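Local coordinates for aminopeptidase N family protein (Idiomarina loihiensis L2TR, PDB 4FGM), which is probably a zinc-dependent aminopeptidase of the M61 family, removing residues from the N-termini of peptides, at residues Q211-F225 / C271-T283. Sequence-based numbering, arbitrary orientation.
Sequences QISLFEEAPFQSYTF and CCHEYFHSWNIKT. With ZN (zinc ion), chain C; MAE (maleic acid), chain B.
The carbonyl oxygen of C272 accepts hydrogen bonds from two N-H groups: F276 N within the helix and, across the contact, the amide of Q211, whose NE2 lies 3.1 Å from C272 O. That second bond is nearly straight (165°) and uses a lone pair in the carbonyl plane. W279 NE1 gives its proton to E217 O at 2.8 Å, with the acceptor close to the indole plane. One indole face stacks on F215, the centroids of its five-membered ring and the F215 ring 3.6 Å apart and the planes 4° apart; on the opposite face P219 CD makes a CH-pi contact, 3.6 Å from the five-membered ring's centroid. With an alanine here, E217 O would probably lose this donor and a gap would open between F215 and P219. With CG anti to the backbone N (chi1 -162°), the Y275 ring reaches the face of Y223 edge-on, CD1 3.7 Å from Y223 CE1, while its OH is hydrogen-bonded to H185 NE2. H273 and H277, on the helix side facing away from this aromatic cluster, bind zinc with E307 and maleic acid. Q211 thus ties helix 197-215 to the HExxH helix, Y275 packs on strand 222-230, and W279 holds the loop between them, consistent with keeping the zinc-binding histidines in place.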
ATOM      1  N   GLN A 211     -12.740 -14.151  -2.541  1.00 45.71           N
ATOM      2  CA  GLN A 211     -12.105 -14.000  -1.239  1.00 46.96           C
ATOM      3  C   GLN A 211     -12.978 -14.499  -0.084  1.00 49.55           C
ATOM      4  O   GLN A 211     -12.493 -15.214   0.801  1.00 47.91           O
ATOM      5  CB  GLN A 211     -11.671 -12.542  -1.030  1.00 40.33           C
ATOM      6  CG  GLN A 211     -10.549 -12.139  -2.005  1.00 44.82           C
ATOM      7  CD  GLN A 211      -9.737 -10.933  -1.555  1.00 49.33           C
ATOM      8  OE1 GLN A 211      -9.446 -10.770  -0.367  1.00 50.91           O
ATOM      9  NE2 GLN A 211      -9.342 -10.094  -2.514  1.00 45.08           N
ATOM     10  N   ILE A 212     -14.261 -14.142  -0.096  1.00 48.66           N
ATOM     11  CA  ILE A 212     -15.168 -14.595   0.949  1.00 52.75           C
ATOM     12  C   ILE A 212     -15.240 -16.127   0.931  1.00 53.54           C
ATOM     13  O   ILE A 212     -15.276 -16.761   1.984  1.00 54.10           O
ATOM     14  CB  ILE A 212     -16.577 -14.010   0.758  1.00 50.97           C
ATOM     15  CG1 ILE A 212     -16.532 -12.493   0.932  1.00 47.27           C
ATOM     16  CG2 ILE A 212     -17.526 -14.619   1.769  1.00 46.68           C
ATOM     17  CD1 ILE A 212     -17.797 -11.780   0.482  1.00 47.60           C
ATOM     18  N   SER A 213     -15.264 -16.717  -0.261  1.00 51.99           N
ATOM     19  CA  SER A 213     -15.298 -18.173  -0.374  1.00 55.73           C
ATOM     20  C   SER A 213     -14.016 -18.745   0.214  1.00 57.37           C
ATOM     21  O   SER A 213     -14.036 -19.784   0.868  1.00 57.05           O
ATOM     22  CB  SER A 213     -15.398 -18.616  -1.837  1.00 55.46           C
ATOM     23  OG  SER A 213     -16.655 -18.285  -2.388  1.00 56.20           O
ATOM     24  N   LEU A 214     -12.902 -18.056  -0.024  1.00 55.59           N
ATOM     25  CA  LEU A 214     -11.606 -18.506   0.469  1.00 57.42           C
ATOM     26  C   LEU A 214     -11.570 -18.636   1.992  1.00 57.49           C
ATOM     27  O   LEU A 214     -11.156 -19.665   2.527  1.00 61.90           O
ATOM     28  CB  LEU A 214     -10.507 -17.551  -0.008  1.00 53.53           C
ATOM     29  CG  LEU A 214      -9.051 -17.920   0.294  1.00 50.16           C
ATOM     30  CD1 LEU A 214      -8.143 -17.231  -0.706  1.00 46.18           C
ATOM     31  CD2 LEU A 214      -8.688 -17.533   1.717  1.00 40.95           C
ATOM     32  N   PHE A 215     -11.997 -17.588   2.689  1.00 52.56           N
ATOM     33  CA  PHE A 215     -12.010 -17.616   4.142  1.00 56.08           C
ATOM     34  C   PHE A 215     -13.291 -18.266   4.652  1.00 55.48           C
ATOM     35  O   PHE A 215     -13.403 -18.600   5.834  1.00 57.53           O
ATOM     36  CB  PHE A 215     -11.889 -16.197   4.706  1.00 53.68           C
ATOM     37  CG  PHE A 215     -10.561 -15.555   4.444  1.00 50.99           C
ATOM     38  CD1 PHE A 215     -10.352 -14.801   3.297  1.00 49.93           C
ATOM     39  CD2 PHE A 215      -9.506 -15.723   5.337  1.00 48.95           C
ATOM     40  CE1 PHE A 215      -9.107 -14.226   3.040  1.00 45.97           C
ATOM     41  CE2 PHE A 215      -8.260 -15.154   5.092  1.00 45.91           C
ATOM     42  CZ  PHE A 215      -8.060 -14.402   3.941  1.00 44.10           C
ATOM     43  N   GLU A 216     -14.251 -18.438   3.747  1.00 55.58           N
ATOM     44  CA  GLU A 216     -15.533 -19.044   4.082  1.00 60.67           C
ATOM     45  C   GLU A 216     -16.298 -18.202   5.092  1.00 60.87           C
ATOM     46  O   GLU A 216     -17.272 -18.662   5.677  1.00 63.98           O
ATOM     47  CB  GLU A 216     -15.313 -20.453   4.643  1.00 60.17           C
ATOM     48  CG  GLU A 216     -14.789 -21.440   3.618  1.00 66.18           C
ATOM     49  CD  GLU A 216     -14.492 -22.803   4.210  1.00 71.58           C
ATOM     50  OE1 GLU A 216     -15.012 -23.106   5.306  1.00 69.88           O
ATOM     51  OE2 GLU A 216     -13.747 -23.575   3.570  1.00 72.71           O
ATOM     52  N   GLU A 217     -15.858 -16.961   5.278  1.00 62.24           N
ATOM     53  CA  GLU A 217     -16.482 -16.058   6.233  1.00 61.03           C
ATOM     54  C   GLU A 217     -15.961 -14.637   6.037  1.00 57.27           C
ATOM     55  O   GLU A 217     -14.796 -14.447   5.692  1.00 60.41           O
ATOM     56  CB  GLU A 217     -16.161 -16.529   7.650  1.00 59.26           C
ATOM     57  CG  GLU A 217     -16.867 -15.767   8.749  1.00 66.05           C
ATOM     58  CD  GLU A 217     -16.736 -16.457  10.093  1.00 71.02           C
ATOM     59  OE1 GLU A 217     -16.733 -17.707  10.114  1.00 72.92           O
ATOM     60  OE2 GLU A 217     -16.658 -15.757  11.127  1.00 71.58           O
ATOM     61  N   ALA A 218     -16.820 -13.645   6.256  1.00 49.73           N
ATOM     62  CA  ALA A 218     -16.428 -12.245   6.120  1.00 47.04           C
ATOM     63  C   ALA A 218     -16.482 -11.574   7.489  1.00 47.00           C
ATOM     64  O   ALA A 218     -17.445 -11.746   8.228  1.00 46.87           O
ATOM     65  CB  ALA A 218     -17.357 -11.535   5.155  1.00 48.33           C
ATOM     66  N   PRO A 219     -15.445 -10.804   7.848  1.00 52.80           N
ATOM     67  CA  PRO A 219     -15.420 -10.126   9.151  1.00 51.65           C
ATOM     68  C   PRO A 219     -16.219  -8.823   9.211  1.00 49.08           C
ATOM     69  O   PRO A 219     -16.261  -8.164  10.244  1.00 53.42           O
ATOM     70  CB  PRO A 219     -13.930  -9.900   9.387  1.00 51.41           C
ATOM     71  CG  PRO A 219     -13.431  -9.615   8.003  1.00 46.82           C
ATOM     72  CD  PRO A 219     -14.143 -10.676   7.167  1.00 53.32           C
ATOM     73  N   PHE A 220     -16.852  -8.456   8.104  1.00 45.41           N
ATOM     74  CA  PHE A 220     -17.641  -7.226   8.043  1.00 42.86           C
ATOM     75  C   PHE A 220     -19.061  -7.531   7.562  1.00 44.87           C
ATOM     76  O   PHE A 220     -19.326  -8.618   7.050  1.00 48.15           O
ATOM     77  CB  PHE A 220     -16.973  -6.228   7.083  1.00 44.35           C
ATOM     78  CG  PHE A 220     -16.489  -6.857   5.797  1.00 42.00           C
ATOM     79  CD1 PHE A 220     -15.140  -7.148   5.613  1.00 39.94           C
ATOM     80  CD2 PHE A 220     -17.386  -7.172   4.779  1.00 37.61           C
ATOM     81  CE1 PHE A 220     -14.689  -7.758   4.437  1.00 42.98           C
ATOM     82  CE2 PHE A 220     -16.947  -7.786   3.600  1.00 39.10           C
ATOM     83  CZ  PHE A 220     -15.594  -8.074   3.427  1.00 42.18           C
ATOM     84  N   GLN A 221     -19.974  -6.577   7.721  1.00 45.83           N
ATOM     85  CA  GLN A 221     -21.348  -6.784   7.273  1.00 53.17           C
ATOM     86  C   GLN A 221     -21.646  -6.056   5.968  1.00 51.22           C
ATOM     87  O   GLN A 221     -22.677  -6.284   5.338  1.00 53.18           O
ATOM     88  CB  GLN A 221     -22.337  -6.346   8.349  1.00 62.30           C
ATOM     89  CG  GLN A 221     -22.325  -7.244   9.567  1.00 75.18           C
ATOM     90  CD  GLN A 221     -23.286  -6.772  10.631  1.00 87.70           C
ATOM     91  OE1 GLN A 221     -24.438  -7.208  10.687  1.00 94.39           O
ATOM     92  NE2 GLN A 221     -22.822  -5.855  11.476  1.00 88.11           N
ATOM     93  N   SER A 222     -20.734  -5.175   5.574  1.00 47.12           N
ATOM     94  CA  SER A 222     -20.858  -4.421   4.334  1.00 45.36           C
ATOM     95  C   SER A 222     -19.464  -3.871   4.057  1.00 44.66           C
ATOM     96  O   SER A 222     -18.645  -3.784   4.973  1.00 41.93           O
ATOM     97  CB  SER A 222     -21.857  -3.280   4.486  1.00 41.36           C
ATOM     98  OG  SER A 222     -21.342  -2.274   5.331  1.00 46.72           O
ATOM     99  N   TYR A 223     -19.181  -3.512   2.811  1.00 40.56           N
ATOM    100  CA  TYR A 223     -17.857  -2.999   2.499  1.00 41.90           C
ATOM    101  C   TYR A 223     -17.889  -1.910   1.429  1.00 41.96           C
ATOM    102  O   TYR A 223     -18.654  -1.996   0.464  1.00 43.00           O
ATOM    103  CB  TYR A 223     -16.955  -4.158   2.075  1.00 39.93           C
ATOM    104  CG  TYR A 223     -15.495  -3.795   1.955  1.00 44.08           C
ATOM    105  CD1 TYR A 223     -14.997  -3.189   0.801  1.00 38.99           C
ATOM    106  CD2 TYR A 223     -14.608  -4.066   2.995  1.00 41.23           C
ATOM    107  CE1 TYR A 223     -13.653  -2.869   0.685  1.00 36.87           C
ATOM    108  CE2 TYR A 223     -13.260  -3.744   2.889  1.00 32.60           C
ATOM    109  CZ  TYR A 223     -12.789  -3.150   1.727  1.00 38.13           C
ATOM    110  OH  TYR A 223     -11.445  -2.882   1.596  1.00 44.79           O
ATOM    111  N   THR A 224     -17.052  -0.889   1.606  1.00 39.02           N
ATOM    112  CA  THR A 224     -17.012   0.228   0.669  1.00 40.85           C
ATOM    113  C   THR A 224     -15.621   0.554   0.150  1.00 36.80           C
ATOM    114  O   THR A 224     -14.673   0.703   0.927  1.00 42.51           O
ATOM    115  CB  THR A 224     -17.535   1.523   1.310  1.00 43.77           C
ATOM    116  OG1 THR A 224     -18.629   1.224   2.185  1.00 49.11           O
ATOM    117  CG2 THR A 224     -17.992   2.496   0.219  1.00 41.64           C
ATOM    118  N   PHE A 225     -15.510   0.683  -1.167  1.00 40.72           N
ATOM    119  CA  PHE A 225     -14.237   1.037  -1.792  1.00 43.35           C
ATOM    120  C   PHE A 225     -14.274   2.541  -2.056  1.00 37.96           C
ATOM    121  O   PHE A 225     -14.861   2.980  -3.046  1.00 39.65           O
ATOM    122  CB  PHE A 225     -14.055   0.289  -3.114  1.00 41.20           C
ATOM    123  CG  PHE A 225     -13.810  -1.186  -2.959  1.00 40.67           C
ATOM    124  CD1 PHE A 225     -14.869  -2.087  -2.944  1.00 37.74           C
ATOM    125  CD2 PHE A 225     -12.515  -1.675  -2.835  1.00 41.34           C
ATOM    126  CE1 PHE A 225     -14.635  -3.467  -2.825  1.00 34.88           C
ATOM    127  CE2 PHE A 225     -12.276  -3.040  -2.715  1.00 36.83           C
ATOM    128  CZ  PHE A 225     -13.338  -3.938  -2.705  1.00 40.39           C
ATOM    129  N   CYS A 271      -7.491  -3.070  -5.426  1.00 34.07           N
ATOM    130  CA  CYS A 271      -8.721  -3.340  -4.680  1.00 41.50           C
ATOM    131  C   CYS A 271      -8.645  -4.707  -4.020  1.00 41.21           C
ATOM    132  O   CYS A 271      -9.012  -4.872  -2.858  1.00 40.98           O
ATOM    133  CB  CYS A 271      -9.939  -3.305  -5.599  1.00 40.07           C
ATOM    134  SG  CYS A 271     -10.224  -1.723  -6.386  1.00 44.64           S
ATOM    135  N   CYS A 272      -8.165  -5.684  -4.780  1.00 44.00           N
ATOM    136  CA  CYS A 272      -8.021  -7.045  -4.292  1.00 43.68           C
ATOM    137  C   CYS A 272      -7.078  -7.068  -3.086  1.00 43.27           C
ATOM    138  O   CYS A 272      -7.277  -7.828  -2.139  1.00 44.27           O
ATOM    139  CB  CYS A 272      -7.458  -7.927  -5.405  1.00 43.91           C
ATOM    140  SG  CYS A 272      -7.293  -9.656  -4.978  1.00 46.34           S
ATOM    141  N   HIS A 273      -6.058  -6.218  -3.139  1.00 43.05           N
ATOM    142  CA  HIS A 273      -5.060  -6.119  -2.085  1.00 39.46           C
ATOM    143  C   HIS A 273      -5.661  -5.558  -0.782  1.00 45.79           C
ATOM    144  O   HIS A 273      -5.472  -6.120   0.306  1.00 40.68           O
ATOM    145  CB  HIS A 273      -3.910  -5.222  -2.565  1.00 39.25           C
ATOM    146  CG  HIS A 273      -2.773  -5.113  -1.600  1.00 45.63           C
ATOM    147  ND1 HIS A 273      -1.618  -5.857  -1.725  1.00 51.85           N
ATOM    148  CD2 HIS A 273      -2.613  -4.354  -0.491  1.00 45.67           C
ATOM    149  CE1 HIS A 273      -0.793  -5.558  -0.737  1.00 51.92           C
ATOM    150  NE2 HIS A 273      -1.373  -4.649   0.027  1.00 51.55           N
ATOM    151  N   GLU A 274      -6.390  -4.449  -0.886  1.00 38.27           N
ATOM    152  CA  GLU A 274      -6.973  -3.846   0.306  1.00 37.99           C
ATOM    153  C   GLU A 274      -8.060  -4.734   0.911  1.00 40.84           C
ATOM    154  O   GLU A 274      -8.152  -4.875   2.131  1.00 43.11           O
ATOM    155  CB  GLU A 274      -7.541  -2.466  -0.029  1.00 39.31           C
ATOM    156  CG  GLU A 274      -6.536  -1.487  -0.648  1.00 39.42           C
ATOM    157  CD  GLU A 274      -5.216  -1.416   0.102  1.00 45.14           C
ATOM    158  OE1 GLU A 274      -5.202  -1.652   1.325  1.00 53.41           O
ATOM    159  OE2 GLU A 274      -4.184  -1.108  -0.527  1.00 48.58           O
ATOM    160  N   TYR A 275      -8.870  -5.339   0.045  1.00 42.03           N
ATOM    161  CA  TYR A 275      -9.955  -6.220   0.470  1.00 39.38           C
ATOM    162  C   TYR A 275      -9.388  -7.393   1.271  1.00 42.16           C
ATOM    163  O   TYR A 275      -9.880  -7.719   2.353  1.00 42.05           O
ATOM    164  CB  TYR A 275     -10.709  -6.746  -0.754  1.00 44.94           C
ATOM    165  CG  TYR A 275     -12.086  -7.313  -0.462  1.00 46.05           C
ATOM    166  CD1 TYR A 275     -13.140  -6.476  -0.084  1.00 38.95           C
ATOM    167  CD2 TYR A 275     -12.348  -8.681  -0.607  1.00 45.65           C
ATOM    168  CE1 TYR A 275     -14.413  -6.983   0.134  1.00 38.38           C
ATOM    169  CE2 TYR A 275     -13.621  -9.199  -0.391  1.00 40.11           C
ATOM    170  CZ  TYR A 275     -14.648  -8.348  -0.025  1.00 39.28           C
ATOM    171  OH  TYR A 275     -15.914  -8.844   0.153  1.00 36.97           O
ATOM    172  N   PHE A 276      -8.344  -8.020   0.740  1.00 38.52           N
ATOM    173  CA  PHE A 276      -7.702  -9.150   1.403  1.00 42.88           C
ATOM    174  C   PHE A 276      -7.243  -8.742   2.801  1.00 45.53           C
ATOM    175  O   PHE A 276      -7.320  -9.526   3.761  1.00 45.46           O
ATOM    176  CB  PHE A 276      -6.482  -9.605   0.603  1.00 43.71           C
ATOM    177  CG  PHE A 276      -5.947 -10.948   1.019  1.00 45.32           C
ATOM    178  CD1 PHE A 276      -6.577 -12.119   0.599  1.00 42.39           C
ATOM    179  CD2 PHE A 276      -4.838 -11.046   1.852  1.00 45.87           C
ATOM    180  CE1 PHE A 276      -6.107 -13.367   0.997  1.00 45.51           C
ATOM    181  CE2 PHE A 276      -4.355 -12.296   2.259  1.00 49.18           C
ATOM    182  CZ  PHE A 276      -4.996 -13.460   1.831  1.00 47.40           C
ATOM    183  N   HIS A 277      -6.768  -7.503   2.901  1.00 36.64           N
ATOM    184  CA  HIS A 277      -6.288  -6.952   4.170  1.00 38.76           C
ATOM    185  C   HIS A 277      -7.402  -6.975   5.230  1.00 43.91           C
ATOM    186  O   HIS A 277      -7.117  -6.921   6.440  1.00 36.52           O
ATOM    187  CB  HIS A 277      -5.782  -5.512   3.989  1.00 40.31           C
ATOM    188  CG  HIS A 277      -4.315  -5.417   3.695  1.00 49.66           C
ATOM    189  ND1 HIS A 277      -3.361  -6.150   4.376  1.00 53.22           N
ATOM    190  CD2 HIS A 277      -3.632  -4.625   2.838  1.00 50.55           C
ATOM    191  CE1 HIS A 277      -2.159  -5.810   3.954  1.00 48.38           C
ATOM    192  NE2 HIS A 277      -2.297  -4.885   3.022  1.00 53.75           N
ATOM    193  N   SER A 278      -8.663  -7.029   4.787  1.00 42.44           N
ATOM    194  CA  SER A 278      -9.783  -7.070   5.735  1.00 46.29           C
ATOM    195  C   SER A 278      -9.570  -8.245   6.683  1.00 47.06           C
ATOM    196  O   SER A 278      -9.900  -8.180   7.884  1.00 39.90           O
ATOM    197  CB  SER A 278     -11.105  -7.271   5.004  1.00 45.26           C
ATOM    198  OG  SER A 278     -11.508  -6.058   4.401  1.00 50.56           O
ATOM    199  N   TRP A 279      -9.061  -9.343   6.130  1.00 45.20           N
ATOM    200  CA  TRP A 279      -8.814 -10.518   6.948  1.00 47.07           C
ATOM    201  C   TRP A 279      -7.376 -10.441   7.431  1.00 50.83           C
ATOM    202  O   TRP A 279      -7.085 -10.589   8.628  1.00 50.86           O
ATOM    203  CB  TRP A 279      -8.974 -11.787   6.123  1.00 46.03           C
ATOM    204  CG  TRP A 279     -10.376 -12.110   5.780  1.00 50.46           C
ATOM    205  CD1 TRP A 279     -11.232 -12.926   6.478  1.00 50.14           C
ATOM    206  CD2 TRP A 279     -11.097 -11.655   4.635  1.00 49.13           C
ATOM    207  NE1 TRP A 279     -12.446 -13.013   5.824  1.00 47.70           N
ATOM    208  CE2 TRP A 279     -12.389 -12.246   4.690  1.00 45.46           C
ATOM    209  CE3 TRP A 279     -10.777 -10.810   3.561  1.00 48.13           C
ATOM    210  CZ2 TRP A 279     -13.355 -12.017   3.717  1.00 38.82           C
ATOM    211  CZ3 TRP A 279     -11.735 -10.579   2.587  1.00 43.64           C
ATOM    212  CH2 TRP A 279     -13.014 -11.186   2.667  1.00 40.86           C
ATOM    213  N   ASN A 280      -6.477 -10.192   6.493  1.00 50.95           N
ATOM    214  CA  ASN A 280      -5.066 -10.131   6.818  1.00 52.28           C
ATOM    215  C   ASN A 280      -4.595  -8.733   7.186  1.00 53.64           C
ATOM    216  O   ASN A 280      -4.470  -7.874   6.295  1.00 61.44           O
ATOM    217  CB  ASN A 280      -4.308 -10.668   5.607  1.00 55.48           C
ATOM    218  CG  ASN A 280      -2.920 -11.195   5.934  1.00 56.49           C
ATOM    219  OD1 ASN A 280      -2.584 -11.426   7.091  1.00 55.73           O
ATOM    220  ND2 ASN A 280      -2.109 -11.416   4.884  1.00 54.60           N
ATOM    221  N   ILE A 281      -4.457  -8.505   8.495  1.00 54.25           N
ATOM    222  CA  ILE A 281      -4.055  -7.244   9.121  1.00 47.74           C
ATOM    223  C   ILE A 281      -5.109  -6.448   9.847  1.00 50.02           C
ATOM    224  O   ILE A 281      -4.767  -5.661  10.745  1.00 52.13           O
ATOM    225  CB  ILE A 281      -3.311  -6.284   8.151  1.00 48.72           C
ATOM    226  CG1 ILE A 281      -2.373  -5.376   8.962  1.00 43.41           C
ATOM    227  CG2 ILE A 281      -4.294  -5.322   7.511  1.00 44.87           C
ATOM    228  CD1 ILE A 281      -1.411  -6.140   9.830  1.00 49.92           C
ATOM    229  N   LYS A 282      -6.360  -6.600   9.435  1.00 48.85           N
ATOM    230  CA  LYS A 282      -7.406  -5.858  10.110  1.00 49.57           C
ATOM    231  C   LYS A 282      -7.975  -6.713  11.233  1.00 46.78           C
ATOM    232  O   LYS A 282      -8.307  -6.178  12.299  1.00 47.48           O
ATOM    233  CB  LYS A 282      -8.534  -5.458   9.155  1.00 44.15           C
ATOM    234  CG  LYS A 282      -8.208  -4.213   8.324  1.00 44.50           C
ATOM    235  CD  LYS A 282      -7.161  -3.341   9.015  1.00 48.86           C
ATOM    236  CE  LYS A 282      -7.825  -2.346   9.918  1.00 45.16           C
ATOM    237  NZ  LYS A 282      -6.863  -1.932  10.963  1.00 49.25           N
ATOM    238  N   THR A 283      -8.105  -8.027  11.006  1.00 43.89           N
ATOM    239  CA  THR A 283      -8.629  -8.919  12.041  1.00 45.40           C
ATOM    240  C   THR A 283      -7.515  -9.860  12.487  1.00 53.48           C
ATOM    241  O   THR A 283      -7.242  -9.979  13.682  1.00 58.74           O
ATOM    242  CB  THR A 283      -9.854  -9.707  11.549  1.00 45.25           C
ATOM    243  OG1 THR A 283      -9.643 -10.151  10.202  1.00 48.33           O
ATOM    244  CG2 THR A 283     -11.096  -8.827  11.616  1.00 38.02           C
TER
HETATM  245 ZN    ZN C 602      -0.817  -3.918   2.091  1.00 53.85          ZN
HETATM  246  C1  MAE B 601      -0.457  -1.266   2.089  1.00101.44           C
HETATM  247  O1  MAE B 601       0.473  -1.752   2.822  1.00105.83           O
HETATM  248  O2  MAE B 601      -1.591  -1.794   2.149  1.00 98.85           O
HETATM  249  C2  MAE B 601      -0.134  -0.082   1.262  1.00101.18           C
HETATM  250  C3  MAE B 601       0.087   1.189   1.588  1.00101.86           C
HETATM  251  C4  MAE B 601       0.071   1.760   2.931  1.00104.55           C
HETATM  252  O3  MAE B 601      -0.194   1.150   3.985  1.00112.39           O
HETATM  253  O4  MAE B 601       0.398   2.964   2.979  1.00 99.53           O
HETATM  254  O   HOH W   1      -9.858  -3.080   3.685  1.00 38.20           O